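Local coordinates for protein VP2 (Primate bocaparvovirus 1, PDB 7L0Y) that self-assembles with its size variants, 60 copies in all, into the T=1 icosahedral capsid of human bocavirus 1, about 26 nm across, at residues E230-P235 with S356-Q361; V384-P389 with P510-I515; W274-G279 with G323-T328. All blocks are in the same frame, centred on the assembly; numbering follows the deposited sequence.

Interaction 1 of 3, residues E230-P235 with S356-Q361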
# COMPACT_ATOMS: atom_id res chain seq x y z
N GLU A 230 -96.94 -26.85 -6.49
CA GLU A 230 -97.58 -25.57 -6.76
C GLU A 230 -98.93 -25.81 -7.38
O GLU A 230 -99.14 -26.77 -8.12
CB GLU A 230 -96.75 -24.67 -7.68
CG GLU A 230 -95.61 -23.93 -7.01
CD GLU A 230 -94.76 -23.19 -8.01
OE1 GLU A 230 -94.83 -23.52 -9.21
OE2 GLU A 230 -94.06 -22.24 -7.62
N ARG A 231 -99.84 -24.88 -7.14
CA ARG A 231 -101.20 -24.97 -7.62
C ARG A 231 -101.48 -23.81 -8.56
O ARG A 231 -101.14 -22.66 -8.26
CB ARG A 231 -102.19 -24.92 -6.46
CG ARG A 231 -103.60 -25.21 -6.87
CD ARG A 231 -104.53 -25.08 -5.71
NE ARG A 231 -104.78 -23.68 -5.37
CZ ARG A 231 -105.78 -22.98 -5.88
NH1 ARG A 231 -105.94 -21.71 -5.53
NH2 ARG A 231 -106.64 -23.54 -6.71
N ALA A 232 -102.08 -24.12 -9.70
CA ALA A 232 -102.65 -23.10 -10.56
C ALA A 232 -104.02 -22.72 -10.04
O ALA A 232 -104.90 -23.57 -9.91
CB ALA A 232 -102.75 -23.60 -12.00
N TYR A 233 -104.20 -21.44 -9.70
CA TYR A 233 -105.50 -20.98 -9.24
C TYR A 233 -106.45 -20.68 -10.39
O TYR A 233 -107.66 -20.65 -10.18
CB TYR A 233 -105.34 -19.75 -8.34
CG TYR A 233 -104.75 -18.54 -9.02
CD1 TYR A 233 -105.56 -17.64 -9.68
CD2 TYR A 233 -103.40 -18.29 -8.96
CE1 TYR A 233 -105.03 -16.54 -10.29
CE2 TYR A 233 -102.86 -17.19 -9.57
CZ TYR A 233 -103.68 -16.32 -10.23
OH TYR A 233 -103.14 -15.21 -10.84
N ILE A 234 -105.93 -20.45 -11.59
CA ILE A 234 -106.75 -20.27 -12.78
C ILE A 234 -106.19 -21.11 -13.90
O ILE A 234 -105.01 -21.48 -13.89
CB ILE A 234 -106.84 -18.80 -13.22
CG1 ILE A 234 -105.43 -18.22 -13.38
CG2 ILE A 234 -107.74 -17.99 -12.31
CD1 ILE A 234 -105.40 -16.90 -14.07
N PRO A 235 -107.02 -21.44 -14.89
CA PRO A 235 -106.49 -22.05 -16.10
C PRO A 235 -105.65 -21.04 -16.87
O PRO A 235 -105.78 -19.82 -16.67
CB PRO A 235 -107.76 -22.41 -16.89
CG PRO A 235 -108.80 -22.51 -15.87
CD PRO A 235 -108.49 -21.47 -14.86
N SER A 356 -106.13 -27.95 -8.64
CA SER A 356 -105.19 -27.20 -9.45
C SER A 356 -105.78 -27.06 -10.84
O SER A 356 -106.38 -28.00 -11.36
CB SER A 356 -103.83 -27.90 -9.51
OG SER A 356 -102.93 -27.20 -10.35
N MET A 357 -105.62 -25.88 -11.43
CA MET A 357 -106.29 -25.61 -12.69
C MET A 357 -105.46 -26.02 -13.90
O MET A 357 -105.88 -25.76 -15.02
CB MET A 357 -106.65 -24.14 -12.77
CG MET A 357 -107.66 -23.68 -11.75
SD MET A 357 -109.28 -24.45 -11.91
CE MET A 357 -109.25 -25.60 -10.55
N LEU A 358 -104.30 -26.63 -13.69
CA LEU A 358 -103.59 -27.31 -14.76
C LEU A 358 -103.89 -28.79 -14.81
O LEU A 358 -103.31 -29.51 -15.63
CB LEU A 358 -102.09 -27.08 -14.63
CG LEU A 358 -101.64 -25.71 -15.10
CD1 LEU A 358 -100.20 -25.46 -14.74
CD2 LEU A 358 -101.82 -25.65 -16.60
N ARG A 359 -104.77 -29.27 -13.95
CA ARG A 359 -105.26 -30.63 -14.00
C ARG A 359 -106.74 -30.60 -14.34
O ARG A 359 -107.34 -29.54 -14.43
CB ARG A 359 -105.03 -31.36 -12.67
CG ARG A 359 -103.58 -31.48 -12.26
CD ARG A 359 -102.83 -32.50 -13.09
NE ARG A 359 -103.32 -33.85 -12.85
CZ ARG A 359 -102.91 -34.91 -13.53
NH1 ARG A 359 -102.00 -34.79 -14.48
NH2 ARG A 359 -103.41 -36.10 -13.25
N ASP A 360 -107.31 -31.79 -14.51
CA ASP A 360 -108.74 -31.94 -14.73
C ASP A 360 -109.21 -31.13 -15.93
O ASP A 360 -110.28 -30.51 -15.92
CB ASP A 360 -109.51 -31.56 -13.48
CG ASP A 360 -109.24 -32.49 -12.34
OD1 ASP A 360 -108.80 -33.63 -12.58
OD2 ASP A 360 -109.43 -32.07 -11.18
N GLN A 361 -108.40 -31.12 -16.98
CA GLN A 361 -108.68 -30.34 -18.16
C GLN A 361 -109.67 -31.07 -19.06
O GLN A 361 -109.77 -32.30 -19.03
CB GLN A 361 -107.38 -30.07 -18.92
CG GLN A 361 -106.31 -29.41 -18.09
CD GLN A 361 -105.04 -29.16 -18.87
OE1 GLN A 361 -104.83 -29.74 -19.92
NE2 GLN A 361 -104.17 -28.32 -18.33
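A232 and S356–M357 are joined by two hydrogen bonds that use both polar backbone atoms of A232. The M357 N to A232 O bond is 2.9 Å long and links main chain to main chain. The second bond is longer, 3.3 Å from A232 N to S356 OG, yet nearly straight at 163°. It depends on the S356 hydroxyl standing anti to its own backbone N (chi1 178°), which brings OG within reach of A232 N.

Apolar contacts surround this pair. The A232 methyl packs against the type I turn S356–R359, beside its two central residues, with CB 4.0 Å from M357 CB and 3.9 Å from L358 CG. M357 then lies alongside P235, pointing the same way, with P235 CD 3.9 Å from M357 CB. Nearer the start of the contact, the aliphatic part of R231 covers S356, its CG 3.6 Å from S356 CA, while the guanidinium is engaged elsewhere, by N516 OD1 and L355 O.

Y233, I234 and P235 pack on a second subunit. Strand 215-232 matches strand G of the parvovirus jelly roll, so the contact fastens the root of the long G–H loop to a later turn of that loop.

Interaction 2 of 3, residues V384-P389 with P510-I515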
# COMPACT_ATOMS: atom_id res chain seq x y z
N VAL A 384 -100.30 -27.32 -22.26
CA VAL A 384 -99.61 -27.17 -20.99
C VAL A 384 -100.44 -27.90 -19.94
O VAL A 384 -101.67 -27.81 -19.95
CB VAL A 384 -99.40 -25.69 -20.60
CG1 VAL A 384 -98.48 -25.01 -21.60
CG2 VAL A 384 -100.71 -24.96 -20.52
N TRP A 385 -99.77 -28.64 -19.08
CA TRP A 385 -100.48 -29.34 -18.02
C TRP A 385 -99.54 -29.56 -16.86
O TRP A 385 -98.32 -29.61 -17.04
CB TRP A 385 -101.07 -30.66 -18.52
CG TRP A 385 -100.06 -31.69 -18.94
CD1 TRP A 385 -99.61 -32.72 -18.20
CD2 TRP A 385 -99.38 -31.78 -20.20
NE1 TRP A 385 -98.70 -33.45 -18.90
CE2 TRP A 385 -98.54 -32.89 -20.14
CE3 TRP A 385 -99.41 -31.02 -21.37
CZ2 TRP A 385 -97.73 -33.27 -21.20
CZ3 TRP A 385 -98.61 -31.39 -22.41
CH2 TRP A 385 -97.77 -32.51 -22.32
N ASP A 386 -100.08 -29.80 -15.69
CA ASP A 386 -99.24 -30.11 -14.55
C ASP A 386 -99.17 -31.62 -14.41
O ASP A 386 -100.02 -32.33 -14.93
CB ASP A 386 -99.77 -29.46 -13.27
CG ASP A 386 -99.09 -28.15 -12.95
OD1 ASP A 386 -98.23 -27.71 -13.73
OD2 ASP A 386 -99.41 -27.56 -11.89
N ARG A 387 -98.15 -32.12 -13.71
CA ARG A 387 -98.01 -33.55 -13.48
C ARG A 387 -99.02 -34.03 -12.46
O ARG A 387 -99.54 -33.25 -11.67
CB ARG A 387 -96.60 -33.91 -12.97
CG ARG A 387 -95.45 -33.48 -13.86
CD ARG A 387 -94.21 -34.35 -13.64
NE ARG A 387 -94.37 -35.69 -14.20
CZ ARG A 387 -94.29 -36.82 -13.51
NH1 ARG A 387 -94.04 -36.79 -12.21
NH2 ARG A 387 -94.47 -37.98 -14.11
N PHE A 388 -99.31 -35.32 -12.48
CA PHE A 388 -100.21 -35.91 -11.52
C PHE A 388 -99.71 -35.60 -10.11
O PHE A 388 -98.54 -35.82 -9.81
CB PHE A 388 -100.29 -37.42 -11.71
CG PHE A 388 -101.11 -38.11 -10.67
CD1 PHE A 388 -102.48 -38.01 -10.69
CD2 PHE A 388 -100.50 -38.85 -9.67
CE1 PHE A 388 -103.24 -38.64 -9.73
CE2 PHE A 388 -101.26 -39.48 -8.72
CZ PHE A 388 -102.63 -39.37 -8.74
N PRO A 389 -100.58 -35.04 -9.27
CA PRO A 389 -100.14 -34.71 -7.90
C PRO A 389 -99.75 -35.98 -7.16
O PRO A 389 -100.57 -36.88 -6.98
CB PRO A 389 -101.37 -34.05 -7.29
CG PRO A 389 -102.20 -33.63 -8.46
CD PRO A 389 -101.99 -34.69 -9.47
N PRO A 510 -101.33 -34.93 -0.94
CA PRO A 510 -100.75 -34.77 -2.27
C PRO A 510 -100.08 -33.42 -2.43
O PRO A 510 -100.26 -32.51 -1.63
CB PRO A 510 -101.96 -34.91 -3.19
CG PRO A 510 -103.09 -34.47 -2.36
CD PRO A 510 -102.80 -34.92 -0.98
N VAL A 511 -99.27 -33.31 -3.47
CA VAL A 511 -98.63 -32.04 -3.79
C VAL A 511 -99.56 -31.22 -4.66
O VAL A 511 -100.65 -31.66 -5.03
CB VAL A 511 -97.27 -32.26 -4.47
CG1 VAL A 511 -96.31 -32.95 -3.53
CG2 VAL A 511 -97.44 -33.05 -5.75
N LYS A 512 -99.13 -30.00 -4.98
CA LYS A 512 -99.81 -29.11 -5.92
C LYS A 512 -101.22 -28.75 -5.47
O LYS A 512 -102.05 -28.32 -6.27
CB LYS A 512 -99.86 -29.73 -7.31
CG LYS A 512 -98.52 -30.00 -7.87
CD LYS A 512 -98.66 -30.73 -9.17
CE LYS A 512 -97.30 -31.00 -9.73
NZ LYS A 512 -97.40 -31.71 -11.00
N THR A 513 -101.52 -28.95 -4.20
CA THR A 513 -102.80 -28.55 -3.63
C THR A 513 -102.75 -27.30 -2.77
O THR A 513 -103.80 -26.84 -2.34
CB THR A 513 -103.39 -29.71 -2.82
OG1 THR A 513 -104.64 -29.32 -2.25
CG2 THR A 513 -102.44 -30.14 -1.74
N ASN A 514 -101.57 -26.72 -2.53
CA ASN A 514 -101.39 -25.77 -1.44
C ASN A 514 -100.82 -24.44 -1.89
O ASN A 514 -101.46 -23.40 -1.73
CB ASN A 514 -100.47 -26.37 -0.37
CG ASN A 514 -101.09 -27.52 0.38
OD1 ASN A 514 -102.31 -27.71 0.38
ND2 ASN A 514 -100.26 -28.27 1.08
N ILE A 515 -99.61 -24.44 -2.43
CA ILE A 515 -98.88 -23.22 -2.73
C ILE A 515 -99.31 -22.72 -4.10
O ILE A 515 -99.17 -23.44 -5.09
CB ILE A 515 -97.37 -23.48 -2.68
CG1 ILE A 515 -96.98 -23.94 -1.27
CG2 ILE A 515 -96.61 -22.23 -3.05
CD1 ILE A 515 -95.62 -24.58 -1.19
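K512 sets CG beside its own backbone N (chi1 -60°) and is then fully extended to its tip, which carries NZ across to the main chain of R387. The contact thereby joins the G–H loop of the jelly roll to the C-terminal tail. NZ donates to R387 O over 2.7 Å, but from the flank of the carbonyl: the C=O...N angle is 101° and the nitrogen stands 40° out of the carbonyl plane, so the bond is not directed onto a lone pair.

D404 OD2 of a second subunit forms a salt bridge with K512 NZ and accepts R387 N, which is consistent with one carboxylate oxygen gathering both donors. D386 adds negative charge nearby, its OD2 4.7 Å from K512 NZ, although that oxygen is paired with K517; both carboxylates would be expected to favour the charged lysine. The R387 side chain crosses K512 obliquely, and its guanidinium leads away to D410, G414 and S415.

Beyond the lysine the packing is mostly apolar. V511 CG2 occupies the position between its backbone N and carbonyl carbon, 3.8 Å from P389 CA. The pyrrolidine rings of P389 and P510 meet through their CB atoms at 4.2 Å, and on the same ring P389 CB lies 3.4 Å from V511 O.

Interaction 3 of 3, residues W274-G279 with G323-T328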
# COMPACT_ATOMS: atom_id res chain seq x y z
N TRP A 274 -103.56 -21.58 -25.70
CA TRP A 274 -103.11 -22.74 -24.96
C TRP A 274 -104.19 -23.81 -24.93
O TRP A 274 -105.36 -23.52 -24.72
CB TRP A 274 -102.67 -22.33 -23.56
CG TRP A 274 -101.57 -21.35 -23.67
CD1 TRP A 274 -101.64 -20.01 -23.47
CD2 TRP A 274 -100.25 -21.61 -24.16
NE1 TRP A 274 -100.43 -19.42 -23.74
CE2 TRP A 274 -99.56 -20.39 -24.17
CE3 TRP A 274 -99.59 -22.76 -24.56
CZ2 TRP A 274 -98.24 -20.29 -24.56
CZ3 TRP A 274 -98.28 -22.67 -24.95
CH2 TRP A 274 -97.61 -21.44 -24.95
N MET A 275 -103.76 -25.05 -25.14
CA MET A 275 -104.64 -26.17 -25.42
C MET A 275 -104.68 -27.13 -24.24
O MET A 275 -103.73 -27.22 -23.46
CB MET A 275 -104.18 -26.89 -26.70
CG MET A 275 -104.89 -28.19 -27.02
SD MET A 275 -106.65 -28.04 -27.26
CE MET A 275 -106.71 -27.35 -28.89
N THR A 276 -105.81 -27.82 -24.10
CA THR A 276 -105.93 -28.91 -23.16
C THR A 276 -104.81 -29.92 -23.37
O THR A 276 -104.46 -30.25 -24.51
CB THR A 276 -107.28 -29.60 -23.34
OG1 THR A 276 -108.33 -28.66 -23.08
CG2 THR A 276 -107.43 -30.75 -22.40
N GLY A 277 -104.23 -30.40 -22.28
CA GLY A 277 -103.18 -31.39 -22.36
C GLY A 277 -103.69 -32.73 -22.86
O GLY A 277 -104.89 -32.94 -23.04
N PRO A 278 -102.77 -33.68 -23.07
CA PRO A 278 -103.16 -34.94 -23.70
C PRO A 278 -103.92 -35.84 -22.75
O PRO A 278 -103.76 -35.79 -21.53
CB PRO A 278 -101.81 -35.56 -24.08
CG PRO A 278 -100.85 -34.44 -24.04
CD PRO A 278 -101.32 -33.55 -22.96
N GLY A 279 -104.77 -36.68 -23.32
CA GLY A 279 -105.43 -37.70 -22.55
C GLY A 279 -106.39 -38.48 -23.41
O GLY A 279 -106.83 -38.00 -24.46
N GLY A 323 -104.58 -39.17 -18.43
CA GLY A 323 -103.58 -38.13 -18.38
C GLY A 323 -104.01 -37.00 -17.48
O GLY A 323 -104.48 -37.21 -16.36
N CYS A 324 -103.88 -35.77 -17.97
CA CYS A 324 -104.31 -34.60 -17.22
C CYS A 324 -105.77 -34.26 -17.44
O CYS A 324 -106.24 -33.26 -16.90
CB CYS A 324 -103.46 -33.39 -17.61
SG CYS A 324 -103.49 -33.03 -19.37
N LEU A 325 -106.50 -35.06 -18.22
CA LEU A 325 -107.90 -34.78 -18.43
C LEU A 325 -108.70 -35.06 -17.17
O LEU A 325 -108.31 -35.88 -16.33
CB LEU A 325 -108.46 -35.63 -19.56
CG LEU A 325 -107.86 -35.44 -20.94
CD1 LEU A 325 -108.59 -36.30 -21.93
CD2 LEU A 325 -107.95 -34.01 -21.33
N ALA A 326 -109.83 -34.39 -17.05
CA ALA A 326 -110.74 -34.66 -15.95
C ALA A 326 -111.31 -36.06 -16.12
O ALA A 326 -111.99 -36.32 -17.12
CB ALA A 326 -111.86 -33.64 -15.90
N PRO A 327 -111.06 -36.98 -15.19
CA PRO A 327 -111.60 -38.33 -15.34
C PRO A 327 -113.12 -38.31 -15.31
O PRO A 327 -113.74 -37.73 -14.42
CB PRO A 327 -111.02 -39.08 -14.13
CG PRO A 327 -110.76 -38.01 -13.13
CD PRO A 327 -110.37 -36.79 -13.90
N THR A 328 -113.72 -38.94 -16.31
CA THR A 328 -115.16 -38.97 -16.45
C THR A 328 -115.79 -40.16 -15.74
O THR A 328 -117.02 -40.29 -15.75
CB THR A 328 -115.55 -38.98 -17.93
OG1 THR A 328 -114.96 -40.12 -18.57
CG2 THR A 328 -115.07 -37.73 -18.61
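L325 faces T276 and G279 with both of its terminal methyls, and their divergence defines the contact. Its CG sits beside the backbone N (chi1 -62°), which points the branched end at the first segment. From there CD1 reaches the main chain of G279, 3.4 Å from G279 C. CD2 takes the other direction and meets the methyl of T276, with L325 CD2 3.5 Å from T276 CG2, and it also lies 3.7 Å from G277 O. The side chains of T276 and L325 cross at about a right angle, so they touch methyl to methyl without running alongside each other. T276 presents CG2 to the leucine while its hydroxyl bonds to L362 O.

C324 is turned differently. Its sulfur lies between its own backbone N and carbonyl carbon (chi1 57°) and rests against the peptide backbone of G277, with C324 SG 3.4 Å from G277 CA. The same sulfur approaches the ring of P278, 4.2 Å from P278 CD, and comes within 3.5 Å of P278 O. Thus cysteine and leucine, adjacent in sequence, share the first segment: SG lies on G277 and P278, the leucine methyls on T276 and G279, with CD2 also near G277 O.

Glycines give the side chains access to bare backbone at G277 and G279. They also let the chains close up, with G279 CA 4.6 Å from G323 CA. G323 has a positive phi of 63°, a conformation that glycine adopts readily.

Q361 bridges the two segments, holding G277 N through its side chain and C324 and A326 through its backbone. T276 packs on V298 of a second subunit, and P278 on P381 of a third. This is loop-on-loop packing inside the long G–H insertion of the parvovirus jelly roll.

From the N terminus, the chain leaves strand 215-232 and enters interaction 1 at 230-235, whose partner 356-361 closes a loop with 120 residues between the segments. Interaction 3, 274-279 with 323-328, closes a shorter loop of 43 intervening residues nested inside that one. Interaction 2 follows in series: it opens at 384-389 and closes at 510-515, after strands 424-429 and 446-462 have passed. The loops do not cross, yet the contacts touch in space. R231 N reaches I515 O, Q361 joins interaction 1 to both others, and W385 packs on C324 and P278. Together they tie strand G, the G–H loop and the C-terminal tail, each contact also meeting a second subunit.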